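Local coordinates for protein catalase (Bacillus pumilus, PDB 4QOL) that breaks hydrogen peroxide down to water and oxygen at a buried heme, and probably also oxidises phenolic substrates in a peroxidase-like way, at residues Thr211-Tyr216 and Asp277-Thr282; Val147-Pro152 and Trp165-Leu170. One frame throughout, in Å; residues are numbered along the deposited sequence.

Interaction 1. Residues Thr211-Tyr216 and Asp277-Thr282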
loop_
_atom_site.group_PDB
_atom_site.type_symbol
_atom_site.label_atom_id
_atom_site.label_comp_id
_atom_site.label_asym_id
_atom_site.label_seq_id
_atom_site.Cartn_x
_atom_site.Cartn_y
_atom_site.Cartn_z
ATOM N N THR A 211 -25.722 31.431 -16.337
ATOM C CA THR A 211 -25.043 30.191 -16.812
ATOM C C THR A 211 -25.177 30.002 -18.319
ATOM O O THR A 211 -26.260 30.230 -18.893
ATOM C CB THR A 211 -25.634 28.945 -16.124
ATOM O OG1 THR A 211 -25.501 29.061 -14.712
ATOM C CG2 THR A 211 -24.890 27.645 -16.610
ATOM N N LYS A 212 -24.066 29.604 -18.968
ATOM C CA LYS A 212 -24.077 29.157 -20.357
ATOM C C LYS A 212 -23.393 27.791 -20.376
ATOM O O LYS A 212 -22.536 27.491 -19.541
ATOM C CB LYS A 212 -23.257 30.055 -21.274
ATOM C CG LYS A 212 -23.664 31.500 -21.266
ATOM C CD LYS A 212 -24.366 31.844 -22.529
ATOM C CE LYS A 212 -24.712 33.318 -22.508
ATOM N NZ LYS A 212 -25.996 33.483 -23.218
ATOM N N TYR A 213 -23.838 26.958 -21.290
ATOM C CA TYR A 213 -23.079 25.762 -21.645
ATOM C C TYR A 213 -21.870 26.130 -22.511
ATOM O O TYR A 213 -21.922 27.006 -23.347
ATOM C CB TYR A 213 -23.923 24.782 -22.420
ATOM C CG TYR A 213 -25.011 24.022 -21.676
ATOM C CD1 TYR A 213 -24.798 23.441 -20.421
ATOM C CD2 TYR A 213 -26.250 23.862 -22.256
ATOM C CE1 TYR A 213 -25.789 22.729 -19.790
ATOM C CE2 TYR A 213 -27.224 23.105 -21.653
ATOM C CZ TYR A 213 -26.984 22.549 -20.428
ATOM O OH TYR A 213 -27.939 21.782 -19.848
ATOM N N VAL A 214 -20.733 25.387 -22.282
ATOM C CA VAL A 214 -19.518 25.642 -22.992
ATOM C C VAL A 214 -18.876 24.339 -23.451
ATOM O O VAL A 214 -18.961 23.337 -22.760
ATOM C CB VAL A 214 -18.533 26.507 -22.151
ATOM C CG1 VAL A 214 -18.057 25.750 -20.934
ATOM C CG2 VAL A 214 -17.368 27.029 -22.989
ATOM N N LYS A 215 -18.238 24.406 -24.610
ATOM C CA LYS A 215 -17.322 23.402 -25.119
ATOM C C LYS A 215 -15.985 24.059 -25.418
ATOM O O LYS A 215 -15.891 25.178 -25.937
ATOM C CB LYS A 215 -17.932 22.715 -26.364
ATOM C CG LYS A 215 -18.925 21.649 -25.987
ATOM C CD LYS A 215 -19.320 20.771 -27.162
ATOM C CE LYS A 215 -20.370 19.775 -26.748
ATOM N NZ LYS A 215 -19.917 18.638 -25.962
ATOM N N TYR A 216 -14.924 23.331 -25.081
ATOM C CA TYR A 216 -13.545 23.772 -25.301
ATOM C C TYR A 216 -12.892 23.054 -26.497
ATOM O O TYR A 216 -13.071 21.812 -26.703
ATOM C CB TYR A 216 -12.713 23.427 -24.094
ATOM C CG TYR A 216 -13.039 24.147 -22.797
ATOM C CD1 TYR A 216 -12.533 25.401 -22.525
ATOM C CD2 TYR A 216 -13.752 23.493 -21.780
ATOM C CE1 TYR A 216 -12.785 26.039 -21.324
ATOM C CE2 TYR A 216 -13.964 24.104 -20.554
ATOM C CZ TYR A 216 -13.490 25.375 -20.338
ATOM O OH TYR A 216 -13.664 25.932 -19.113
ATOM N N ASP A 277 -29.335 15.649 -27.240
ATOM C CA ASP A 277 -29.018 16.218 -25.904
ATOM C C ASP A 277 -27.639 16.899 -25.960
ATOM O O ASP A 277 -26.639 16.263 -26.273
ATOM C CB ASP A 277 -29.034 15.107 -24.850
ATOM C CG ASP A 277 -28.792 15.588 -23.453
ATOM O OD1 ASP A 277 -28.144 16.641 -23.231
ATOM O OD2 ASP A 277 -29.261 14.899 -22.569
ATOM N N PRO A 278 -27.574 18.241 -25.700
ATOM C CA PRO A 278 -26.306 18.939 -25.822
ATOM C C PRO A 278 -25.253 18.441 -24.798
ATOM O O PRO A 278 -24.071 18.745 -24.985
ATOM C CB PRO A 278 -26.677 20.405 -25.622
ATOM C CG PRO A 278 -27.954 20.351 -24.921
ATOM C CD PRO A 278 -28.666 19.174 -25.503
ATOM N N CYS A 279 -25.696 17.718 -23.770
ATOM C CA CYS A 279 -24.816 17.141 -22.746
ATOM C C CYS A 279 -24.613 15.628 -22.950
ATOM O O CYS A 279 -24.137 14.915 -22.043
ATOM C CB CYS A 279 -25.331 17.407 -21.348
ATOM S SG CYS A 279 -25.302 19.183 -20.912
ATOM N N ASP A 280 -24.911 15.141 -24.155
ATOM C CA ASP A 280 -24.512 13.824 -24.595
ATOM C C ASP A 280 -23.098 13.862 -25.224
ATOM O O ASP A 280 -22.923 14.452 -26.272
ATOM C CB ASP A 280 -25.530 13.343 -25.688
ATOM C CG ASP A 280 -25.245 11.939 -26.235
ATOM O OD1 ASP A 280 -24.224 11.317 -25.866
ATOM O OD2 ASP A 280 -26.031 11.462 -27.118
ATOM N N PRO A 281 -22.081 13.235 -24.574
ATOM C CA PRO A 281 -20.698 13.372 -25.061
ATOM C C PRO A 281 -20.383 12.504 -26.306
ATOM O O PRO A 281 -19.273 12.561 -26.767
ATOM C CB PRO A 281 -19.881 12.931 -23.861
ATOM C CG PRO A 281 -20.723 11.862 -23.243
ATOM C CD PRO A 281 -22.174 12.335 -23.428
ATOM N N THR A 282 -21.371 11.822 -26.860
ATOM C CA THR A 282 -21.282 11.244 -28.176
ATOM C C THR A 282 -21.675 12.246 -29.278
ATOM O O THR A 282 -21.641 11.907 -30.449
ATOM C CB THR A 282 -22.134 9.982 -28.378
ATOM O OG1 THR A 282 -23.527 10.339 -28.364
ATOM C CG2 THR A 282 -21.795 8.940 -27.363
HETATM O O HOH W 1 -29.324 18.797 -20.773
HETATM O O HOH W 2 -22.017 16.874 -25.604
#
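Tyr213 on the strand and Cys279 in the loop make the closest contact here. Cys279 SG lies 3.8 Å from Tyr213 CE1 and 4.2 Å from the ring centroid. It approaches obliquely, 31° off the ring normal. This is a Cys sulfur-aromatic contact. Pro278 CG lies 4.3 Å from Tyr213 CE2, also obliquely. With Tyr213 CG anti to the carbonyl carbon (chi1 -72°), the ring reaches Cys279 and Pro278.

The part around Lys215 is looser and wet. The lysine chain runs toward the loop, but CE gets no nearer than 4.2 Å to Pro278 O. A water spans the gap, accepting from Lys215 NZ at 2.8 Å and lying within hydrogen-bonding distance of Pro278 O and Asp280 O. Lys215 NZ also bonds to Val199 O, and Trp285 makes a cation-pi contact with this lysine. A second water lies between Tyr213 OH and Asp277 OD1, but both of its bonds are weak. All four touching residues are buried, so the two waters lie among buried groups.

The loop keeps its shape by its own bonds. A type I turn runs from Asp277 to Asp280. Cys279 N donates to Asp277 OD1 at 2.7 Å, which makes an Asx turn. A second Asx turn follows, as Thr282 N gives to Asp280 OD1 at 3.1 Å; Thr282 OG1 reaches that oxygen from the same face of the carboxylate. Asp280 OD2 forms salt bridges with Arg138 and Lys283. The whole arrangement is a turn-rich connection between strands 258-267 and 293-302 packed against strand 211-220 of the antiparallel beta-barrel of the catalase fold.

Interaction 2. Residues Val147-Pro152 and Trp165-Leu170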
loop_
_atom_site.group_PDB
_atom_site.type_symbol
_atom_site.label_atom_id
_atom_site.label_comp_id
_atom_site.label_asym_id
_atom_site.label_seq_id
_atom_site.Cartn_x
_atom_site.Cartn_y
_atom_site.Cartn_z
ATOM N N VAL A 147 -13.493 -0.220 -21.445
ATOM C CA VAL A 147 -12.067 -0.408 -21.271
ATOM C C VAL A 147 -11.648 -1.908 -21.340
ATOM O O VAL A 147 -10.690 -2.270 -22.020
ATOM C CB VAL A 147 -11.560 0.261 -20.040
ATOM C CG1 VAL A 147 -10.096 -0.062 -19.817
ATOM C CG2 VAL A 147 -11.712 1.778 -20.211
ATOM N N HIS A 148 -12.356 -2.745 -20.583
ATOM C CA HIS A 148 -12.019 -4.159 -20.578
ATOM C C HIS A 148 -12.151 -4.771 -21.991
ATOM O O HIS A 148 -11.350 -5.690 -22.324
ATOM C CB HIS A 148 -12.919 -4.908 -19.621
ATOM C CG HIS A 148 -12.624 -4.700 -18.160
ATOM N ND1 HIS A 148 -13.307 -5.361 -17.185
ATOM C CD2 HIS A 148 -11.747 -3.884 -17.520
ATOM C CE1 HIS A 148 -12.807 -5.033 -15.999
ATOM N NE2 HIS A 148 -11.862 -4.151 -16.188
ATOM N N SER A 149 -13.123 -4.299 -22.796
ATOM C CA SER A 149 -13.264 -4.852 -24.183
ATOM C C SER A 149 -12.116 -4.448 -25.078
ATOM O O SER A 149 -11.691 -5.221 -25.919
ATOM C CB SER A 149 -14.623 -4.439 -24.783
ATOM O OG SER A 149 -14.571 -3.140 -25.324
ATOM N N LEU A 150 -11.528 -3.275 -24.835
ATOM C CA LEU A 150 -10.466 -2.678 -25.663
ATOM C C LEU A 150 -9.097 -3.145 -25.251
ATOM O O LEU A 150 -8.180 -3.314 -26.071
ATOM C CB LEU A 150 -10.483 -1.172 -25.584
ATOM C CG LEU A 150 -11.628 -0.523 -26.390
ATOM C CD1 LEU A 150 -11.933 0.893 -25.824
ATOM C CD2 LEU A 150 -11.278 -0.417 -27.851
ATOM N N LYS A 151 -8.951 -3.389 -23.957
ATOM C CA LYS A 151 -7.708 -3.824 -23.377
ATOM C C LYS A 151 -7.349 -5.198 -23.868
ATOM O O LYS A 151 -8.197 -6.036 -24.238
ATOM C CB LYS A 151 -7.780 -3.882 -21.837
ATOM C CG LYS A 151 -7.733 -2.503 -21.098
ATOM C CD LYS A 151 -6.352 -2.049 -20.821
ATOM C CE LYS A 151 -6.257 -0.670 -20.209
ATOM N NZ LYS A 151 -4.842 -0.396 -19.764
ATOM N N PRO A 152 -6.044 -5.511 -23.831
ATOM C CA PRO A 152 -5.633 -6.877 -24.076
ATOM C C PRO A 152 -6.532 -7.920 -23.390
ATOM O O PRO A 152 -6.897 -7.758 -22.240
ATOM C CB PRO A 152 -4.176 -6.888 -23.561
ATOM C CG PRO A 152 -3.701 -5.489 -23.942
ATOM C CD PRO A 152 -4.907 -4.617 -23.605
ATOM N N TRP A 165 -15.097 -4.960 -30.694
ATOM C CA TRP A 165 -16.230 -4.826 -31.600
ATOM C C TRP A 165 -17.524 -5.461 -31.077
ATOM O O TRP A 165 -18.598 -4.908 -31.342
ATOM C CB TRP A 165 -15.886 -5.351 -33.014
ATOM C CG TRP A 165 -15.044 -4.378 -33.794
ATOM C CD1 TRP A 165 -13.713 -4.481 -34.083
ATOM C CD2 TRP A 165 -15.474 -3.159 -34.365
ATOM N NE1 TRP A 165 -13.295 -3.393 -34.813
ATOM C CE2 TRP A 165 -14.376 -2.570 -34.984
ATOM C CE3 TRP A 165 -16.736 -2.507 -34.468
ATOM C CZ2 TRP A 165 -14.452 -1.322 -35.620
ATOM C CZ3 TRP A 165 -16.820 -1.322 -35.152
ATOM C CH2 TRP A 165 -15.680 -0.706 -35.687
ATOM N N ASP A 166 -17.429 -6.546 -30.294
ATOM C CA ASP A 166 -18.599 -7.127 -29.660
ATOM C C ASP A 166 -19.255 -6.042 -28.805
ATOM O O ASP A 166 -20.447 -5.747 -28.927
ATOM C CB ASP A 166 -18.254 -8.300 -28.793
ATOM C CG ASP A 166 -19.480 -9.028 -28.201
ATOM O OD1 ASP A 166 -20.571 -9.026 -28.820
ATOM O OD2 ASP A 166 -19.272 -9.760 -27.202
ATOM N N PHE A 167 -18.477 -5.456 -27.934
ATOM C CA PHE A 167 -19.001 -4.349 -27.085
ATOM C C PHE A 167 -19.519 -3.179 -27.857
ATOM O O PHE A 167 -20.612 -2.672 -27.569
ATOM C CB PHE A 167 -17.913 -3.855 -26.070
ATOM C CG PHE A 167 -18.342 -2.700 -25.210
ATOM C CD1 PHE A 167 -19.035 -2.894 -23.979
ATOM C CD2 PHE A 167 -18.087 -1.406 -25.642
ATOM C CE1 PHE A 167 -19.493 -1.751 -23.259
ATOM C CE2 PHE A 167 -18.581 -0.297 -24.965
ATOM C CZ PHE A 167 -19.220 -0.476 -23.745
ATOM N N MET A 168 -18.716 -2.655 -28.774
ATOM C CA MET A 168 -19.093 -1.458 -29.494
ATOM C C MET A 168 -20.356 -1.624 -30.324
ATOM O O MET A 168 -21.242 -0.735 -30.311
ATOM C CB MET A 168 -17.962 -0.946 -30.364
ATOM C CG MET A 168 -16.763 -0.455 -29.623
ATOM S SD MET A 168 -16.976 0.952 -28.528
ATOM C CE MET A 168 -15.325 0.870 -27.776
ATOM N N THR A 169 -20.483 -2.739 -31.010
ATOM C CA THR A 169 -21.691 -2.985 -31.837
ATOM C C THR A 169 -22.995 -3.030 -31.037
ATOM O O THR A 169 -24.046 -2.600 -31.525
ATOM C CB THR A 169 -21.556 -4.276 -32.697
ATOM O OG1 THR A 169 -21.340 -5.427 -31.893
ATOM C CG2 THR A 169 -20.478 -4.091 -33.736
ATOM N N LEU A 170 -22.902 -3.569 -29.809
ATOM C CA LEU A 170 -23.952 -3.656 -28.852
ATOM C C LEU A 170 -24.185 -2.347 -28.039
ATOM O O LEU A 170 -25.131 -2.272 -27.222
ATOM C CB LEU A 170 -23.748 -4.827 -27.931
ATOM C CG LEU A 170 -23.769 -6.209 -28.640
ATOM C CD1 LEU A 170 -23.359 -7.302 -27.678
ATOM C CD2 LEU A 170 -25.175 -6.477 -29.173
#
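Ser149 holds OG between its backbone N and carbonyl carbon (chi1 83°), while Phe167 turns CG anti to its backbone N (chi1 178°). These torsions place the serine hydroxyl beside the root of the phenylalanine. Ser149 OG lies 3.5 Å from Phe167 CB, and Ser149 CB is 3.6 Å from the same carbon. OG also meets the start of the ring obliquely, 3.8 Å from Phe167 CG. The CA atoms of the two residues are 6.4 Å apart.

One residue further along each helix, Leu150 meets Met168. The methionine chain bends at chi2, and its CE comes within 3.9 Å of Leu150 CD1. The two side chains cross at about a right angle. Met168 SD sits in the plane of the Phe167 ring, at its edge.

Pro386 of the third subunit also packs on Phe167. The side chain of Leu150 is about 4 Å from a bound acetate, probably from the crystallisation liquor.

No hydrogen bond joins the two segments. Ser149 OG turns back to bond Met146 O in its own helix. Between these segments only van der Waals contact holds; the helices gain a polar link where Arg163 NH2 bonds His148 O.

Both contacts are buried, and neither shares an element with the other. Interaction 1 sets a loop against a barrel strand. Interaction 2 sets helix 143-150 against helix 161-169. Their centres are 26 Å apart, their nearest atoms about 9 Å, and they do not touch. The chemistry follows the setting: 211-216 with 277-282 mixes sulfur-aromatic packing with a lysine and two waters, while 147-152 with 165-170 meets through carbon, with one serine hydroxyl. Subunit contacts differ too. The helix pair lies against two neighbouring subunits, whereas the strand-loop contact meets another subunit at Asp277, where Arg29 of the second subunit packs.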